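Side-chain contacts in glucosamine--fructose-6-phosphate aminotransferase [isomerizing] (Francisella tularensis subsp. tularensis, PDB 3TBF), which probably makes glucosamine 6-phosphate from fructose 6-phosphate and glutamine-derived ammonia, the C-terminal part modelled here being the isomerase side of the enzyme: residues Leu326-Gly331 and Pro337-Ile342; Lys16-Gln21 and Gly209-Asp214. All coordinates share one frame; numbering follows the deposited sequence. Where two conformers were deposited one is given.

Interaction 1: residues Leu326-Gly331 and Pro337-Ile342; sequences LELDAG and PVVFTI
Leu328 makes the first contact with helix 335-355, at the end of strand 324-328, the last strand in sequence of its parallel sheet. Chi1 of 62° sets CG between the backbone N and the carbonyl carbon, and the two methyls then take different partners. CD1 runs past Val339 in the opposite sense and presses on CG1 at 3.4 Å, tighter than an ordinary carbon-carbon contact. CD2 comes to 3.7 Å from CE1 of Phe340, approaching the ring obliquely. Asp329 starts its side chain away from the helix, but its carbonyl O lies 3.8 Å from Val339 CG1. Ala330 then faces the helix again: its CB sits 3.4 Å from CE2 of Phe340, again oblique to the ring, so Leu328 and the loop residue Ala330 reach the two meta carbons of the ring, CE1 and CE2. The Ala330 carbonyl O lies 4.0 Å from Val339 CG2. On the helix side, CG1 of Val339 stands anti to the backbone N (chi1 178°), which sends it to Leu328 CD1 and the Asp329 O, while CG2, beside that N, reaches the Ala330 O. Leu206 of helix 203-211 also packs on Val339, and Tyr238 and Pro284 touch Phe340. This is the closing strand-loop-helix unit of the second SIS domain, an alpha/beta fold. The side chains that meet are all apolar, and two backbone carbonyl oxygens lie against Val339's methyls, so fit of shape holds the contact. The polar groups of Ala330 are met from outside, its N by Asp311 OD2 and its O by Ser335 OG, which fix the loop while methyls and ring fill the space between strand and helix.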
loop_
_atom_site.group_PDB
_atom_site.type_symbol
_atom_site.label_atom_id
_atom_site.label_comp_id
_atom_site.label_asym_id
_atom_site.label_seq_id
_atom_site.Cartn_x
_atom_site.Cartn_y
_atom_site.Cartn_z
ATOM N N LEU A 326 23.843 13.280 -3.926
ATOM C CA LEU A 326 24.309 13.680 -2.612
ATOM C C LEU A 326 24.587 12.392 -1.876
ATOM O O LEU A 326 23.802 11.453 -1.967
ATOM C CB LEU A 326 23.249 14.523 -1.890
ATOM C CG LEU A 326 23.318 16.022 -2.234
ATOM C CD1 LEU A 326 23.307 16.206 -3.736
ATOM C CD2 LEU A 326 22.201 16.913 -1.616
ATOM N N GLU A 327 25.692 12.343 -1.152
ATOM C CA GLU A 327 26.136 11.122 -0.530
ATOM C C GLU A 327 26.226 11.300 0.960
ATOM O O GLU A 327 26.466 12.386 1.451
ATOM C CB GLU A 327 27.480 10.685 -1.104
ATOM C CG GLU A 327 28.651 11.470 -0.626
ATOM C CD GLU A 327 29.986 10.946 -1.169
ATOM O OE1 GLU A 327 30.284 9.729 -1.007
ATOM O OE2 GLU A 327 30.730 11.770 -1.753
ATOM N N LEU A 328 26.054 10.221 1.692
ATOM C CA LEU A 328 26.116 10.303 3.113
ATOM C C LEU A 328 26.400 8.941 3.696
ATOM O O LEU A 328 26.154 7.947 3.061
ATOM C CB LEU A 328 24.776 10.854 3.648
ATOM C CG LEU A 328 23.438 10.117 3.435
ATOM C CD1 LEU A 328 22.457 10.506 4.513
ATOM C CD2 LEU A 328 22.879 10.488 2.109
ATOM N N ASP A 329 26.909 8.897 4.918
ATOM C CA ASP A 329 27.044 7.650 5.650
ATOM C C ASP A 329 25.735 7.380 6.341
ATOM O O ASP A 329 25.319 8.159 7.159
ATOM C CB ASP A 329 28.155 7.748 6.686
ATOM C CG ASP A 329 28.457 6.405 7.361
ATOM O OD1 ASP A 329 27.705 5.401 7.119
ATOM O OD2 ASP A 329 29.465 6.369 8.122
ATOM N N ALA A 330 25.089 6.266 5.996
ATOM C CA ALA A 330 23.773 5.891 6.554
ATOM C C ALA A 330 23.776 4.664 7.486
ATOM O O ALA A 330 22.794 4.415 8.211
ATOM C CB ALA A 330 22.775 5.676 5.430
ATOM N N GLY A 331 24.839 3.888 7.477
ATOM C CA GLY A 331 24.963 2.794 8.403
ATOM C C GLY A 331 24.244 1.612 7.815
ATOM O O GLY A 331 24.235 1.450 6.618
ATOM N N PRO A 337 17.420 3.612 7.578
ATOM C CA PRO A 337 16.083 4.172 7.327
ATOM C C PRO A 337 15.819 5.536 7.978
ATOM O O PRO A 337 15.173 6.412 7.387
ATOM C CB PRO A 337 15.150 3.115 7.931
ATOM C CG PRO A 337 15.973 1.804 7.722
ATOM C CD PRO A 337 17.364 2.239 8.111
ATOM N N VAL A 338 16.299 5.703 9.203
ATOM C CA VAL A 338 16.226 6.977 9.888
ATOM C C VAL A 338 17.121 8.025 9.195
ATOM O O VAL A 338 16.673 9.116 8.920
ATOM C CB VAL A 338 16.677 6.851 11.360
ATOM C CG1 VAL A 338 16.599 8.222 12.042
ATOM C CG2 VAL A 338 15.866 5.800 12.101
ATOM N N VAL A 339 18.376 7.684 8.916
ATOM C CA VAL A 339 19.301 8.660 8.332
ATOM C C VAL A 339 18.814 9.177 6.970
ATOM O O VAL A 339 18.807 10.377 6.701
ATOM C CB VAL A 339 20.704 8.127 8.259
ATOM C CG1 VAL A 339 21.691 9.163 7.586
ATOM C CG2 VAL A 339 21.214 7.785 9.684
ATOM N N PHE A 340 18.282 8.289 6.150
ATOM C CA PHE A 340 17.913 8.700 4.818
ATOM C C PHE A 340 16.650 9.528 4.863
ATOM O O PHE A 340 16.369 10.188 3.862
ATOM C CB PHE A 340 17.719 7.505 3.936
ATOM C CG PHE A 340 18.959 7.025 3.318
ATOM C CD1 PHE A 340 19.676 7.861 2.469
ATOM C CD2 PHE A 340 19.392 5.736 3.516
ATOM C CE1 PHE A 340 20.820 7.422 1.857
ATOM C CE2 PHE A 340 20.527 5.301 2.918
ATOM C CZ PHE A 340 21.263 6.144 2.089
ATOM N N THR A 341 15.878 9.465 5.964
ATOM C CA THR A 341 14.693 10.304 6.118
ATOM C C THR A 341 15.017 11.786 6.163
ATOM O O THR A 341 14.281 12.603 5.615
ATOM C CB THR A 341 13.854 9.941 7.378
ATOM O OG1 THR A 341 13.355 8.622 7.234
ATOM C CG2 THR A 341 12.624 10.774 7.506
ATOM N N ILE A 342 16.156 12.135 6.768
ATOM C CA ILE A 342 16.483 13.508 7.015
ATOM C C ILE A 342 16.562 14.375 5.732
ATOM O O ILE A 342 15.991 15.446 5.685
ATOM C CB ILE A 342 17.778 13.608 7.803
ATOM C CG1 ILE A 342 17.756 12.790 9.129
ATOM C CG2 ILE A 342 18.110 15.036 8.088
ATOM C CD1 ILE A 342 16.553 12.911 10.070
#

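Interaction 2: residues Lys16-Gln21 and Gly209-Asp214; sequences KEIYEQ and GALKLD
The type I beta turn from Leu211 to Asp214, between helices 203-211 and 214-221, receives Tyr19 from the N-terminal helix 13-19. The phenol OH of Tyr19 donates a short hydrogen bond of 2.6 Å to OD2 of Asp214, using the anti lone pair, the one away from OD1. The two side chains cross at about a right angle, and OD2 lies in the plane of the ring, at its edge, although the carboxylate plane is turned 47° from it. With CG anti to the backbone N (chi1 -174°), Asp214 extends this oxygen toward the phenol. Over one face of the ring comes Leu211: CD2 stands 4.0 Å from the ring centroid, only 2° off its normal, a CH-pi contact. The same methyl reaches Ile18, whose CG2 is 3.7 Å away, and so touches both, in directions roughly perpendicular to each other. The carbonyl O of Ile18 takes a hydrogen bond from Gln21 NE2 at 2.8 Å. The other Asp214 oxygen, OD1, is bonded to His350 NE2. With each oxygen engaged by a different partner, the carboxylate is held against rotation; Leu211 supports the ring's face while Asp214 secures its hydroxyl, and the nearby histidine would probably favour the charged form of the acid.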
loop_
_atom_site.group_PDB
_atom_site.type_symbol
_atom_site.label_atom_id
_atom_site.label_comp_id
_atom_site.label_asym_id
_atom_site.label_seq_id
_atom_site.Cartn_x
_atom_site.Cartn_y
_atom_site.Cartn_z
ATOM N N LYS A 16 13.511 23.892 13.040
ATOM C CA LYS A 16 14.006 23.555 14.389
ATOM C C LYS A 16 13.808 22.067 14.711
ATOM O O LYS A 16 14.675 21.435 15.317
ATOM C CB LYS A 16 13.266 24.350 15.450
ATOM C CG LYS A 16 13.574 23.857 16.859
ATOM C CD LYS A 16 12.898 24.680 17.885
ATOM C CE LYS A 16 11.551 24.135 18.272
ATOM N NZ LYS A 16 11.718 23.390 19.569
ATOM N N GLU A 17 12.661 21.522 14.296
ATOM C CA GLU A 17 12.309 20.176 14.663
ATOM C C GLU A 17 13.127 19.198 13.893
ATOM O O GLU A 17 13.492 18.156 14.406
ATOM C CB GLU A 17 10.818 19.940 14.513
ATOM C CG GLU A 17 10.048 20.529 15.725
ATOM C CD GLU A 17 8.634 21.065 15.400
ATOM O OE1 GLU A 17 7.956 20.500 14.507
ATOM O OE2 GLU A 17 8.198 22.049 16.061
ATOM N N ILE A 18 13.451 19.524 12.663
ATOM C CA ILE A 18 14.312 18.658 11.906
ATOM C C ILE A 18 15.659 18.632 12.594
ATOM O O ILE A 18 16.263 17.572 12.706
ATOM C CB ILE A 18 14.470 19.151 10.497
ATOM C CG1 ILE A 18 13.191 18.895 9.721
ATOM C CG2 ILE A 18 15.578 18.457 9.845
ATOM C CD1 ILE A 18 13.147 19.575 8.387
ATOM N N TYR A 19 16.095 19.787 13.091
ATOM C CA TYR A 19 17.389 19.878 13.771
ATOM C C TYR A 19 17.391 19.390 15.194
ATOM O O TYR A 19 18.456 19.263 15.731
ATOM C CB TYR A 19 17.968 21.282 13.727
ATOM C CG TYR A 19 18.728 21.523 12.461
ATOM C CD1 TYR A 19 18.074 21.868 11.300
ATOM C CD2 TYR A 19 20.103 21.423 12.428
ATOM C CE1 TYR A 19 18.778 22.113 10.128
ATOM C CE2 TYR A 19 20.814 21.679 11.273
ATOM C CZ TYR A 19 20.136 22.031 10.118
ATOM O OH TYR A 19 20.821 22.244 8.934
ATOM N N GLU A 20 16.230 19.089 15.783
ATOM C CA GLU A 20 16.194 18.471 17.112
ATOM C C GLU A 20 16.345 16.958 17.040
ATOM O O GLU A 20 16.399 16.276 18.042
ATOM C CB GLU A 20 14.858 18.735 17.763
ATOM C CG GLU A 20 14.667 20.084 18.404
ATOM C CD GLU A 20 13.322 20.155 19.162
ATOM O OE1 GLU A 20 12.260 20.378 18.530
ATOM O OE2 GLU A 20 13.332 19.964 20.394
ATOM N N GLN A 21 16.387 16.392 15.846
ATOM C CA GLN A 21 16.280 14.946 15.737
ATOM C C GLN A 21 17.423 14.195 16.348
ATOM O O GLN A 21 17.244 13.163 16.916
ATOM C CB GLN A 21 16.036 14.528 14.277
ATOM C CG GLN A 21 14.618 14.822 13.870
ATOM C CD GLN A 21 14.338 14.524 12.466
ATOM O OE1 GLN A 21 13.493 13.647 12.130
ATOM N NE2 GLN A 21 14.959 15.296 11.600
ATOM N N GLY A 209 25.385 14.209 10.499
ATOM C CA GLY A 209 25.988 14.208 9.151
ATOM C C GLY A 209 24.976 14.485 8.061
ATOM O O GLY A 209 25.254 15.186 7.065
ATOM N N ALA A 210 23.794 13.899 8.234
ATOM C CA ALA A 210 22.732 14.003 7.239
ATOM C C ALA A 210 22.316 15.472 7.163
ATOM O O ALA A 210 22.129 15.992 6.086
ATOM C CB ALA A 210 21.545 13.119 7.629
ATOM N N LEU A 211 22.204 16.116 8.321
ATOM C CA LEU A 211 21.835 17.524 8.427
ATOM C C LEU A 211 22.863 18.471 7.741
ATOM O O LEU A 211 22.555 19.606 7.357
ATOM C CB LEU A 211 21.708 17.899 9.910
ATOM C CG LEU A 211 20.516 17.293 10.659
ATOM C CD1 LEU A 211 20.644 17.452 12.205
ATOM C CD2 LEU A 211 19.245 17.903 10.174
ATOM N N LYS A 212 24.061 17.990 7.552
ATOM C CA LYS A 212 25.013 18.765 6.779
ATOM C C LYS A 212 24.620 18.992 5.355
ATOM O O LYS A 212 25.152 19.909 4.742
ATOM C CB LYS A 212 26.382 18.093 6.741
ATOM C CG LYS A 212 27.399 18.766 7.578
ATOM C CD LYS A 212 27.059 18.717 9.070
ATOM C CE LYS A 212 28.358 18.584 9.920
ATOM N NZ LYS A 212 28.783 19.871 10.452
ATOM N N LEU A 213 23.715 18.166 4.814
ATOM C CA LEU A 213 23.334 18.308 3.418
ATOM C C LEU A 213 22.359 19.450 3.191
ATOM O O LEU A 213 21.936 19.708 2.053
ATOM C CB LEU A 213 22.738 17.009 2.901
ATOM C CG LEU A 213 23.584 15.755 3.029
ATOM C CD1 LEU A 213 22.783 14.624 2.398
ATOM C CD2 LEU A 213 24.965 15.910 2.327
ATOM N N ASP A 214 21.996 20.123 4.270
ATOM C CA ASP A 214 20.997 21.204 4.238
ATOM C C ASP A 214 21.238 22.204 3.104
ATOM O O ASP A 214 20.384 22.392 2.219
ATOM C CB ASP A 214 20.967 21.865 5.612
ATOM C CG ASP A 214 19.891 22.906 5.779
ATOM O OD1 ASP A 214 19.238 23.304 4.841
ATOM O OD2 ASP A 214 19.725 23.402 6.917
#

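In the fold
The two contacts lie 11 Å apart, centre to centre, and both segments of interaction 2 come earlier in the chain than those of interaction 1. Helices 203-211 and 335-355 join them. Ile342, three residues after Val339, packs its CG2 at 3.7 Å against CD2 of Leu211 and also touches Ala210 and Gln21 of interaction 2. Interaction 1 is local, tying a strand to the next helix within the second SIS domain; interaction 2 spans 187 residues, the first SIS domain included, and brings the N-terminal helix against helix 203-211 and, through Ile342, helix 335-355.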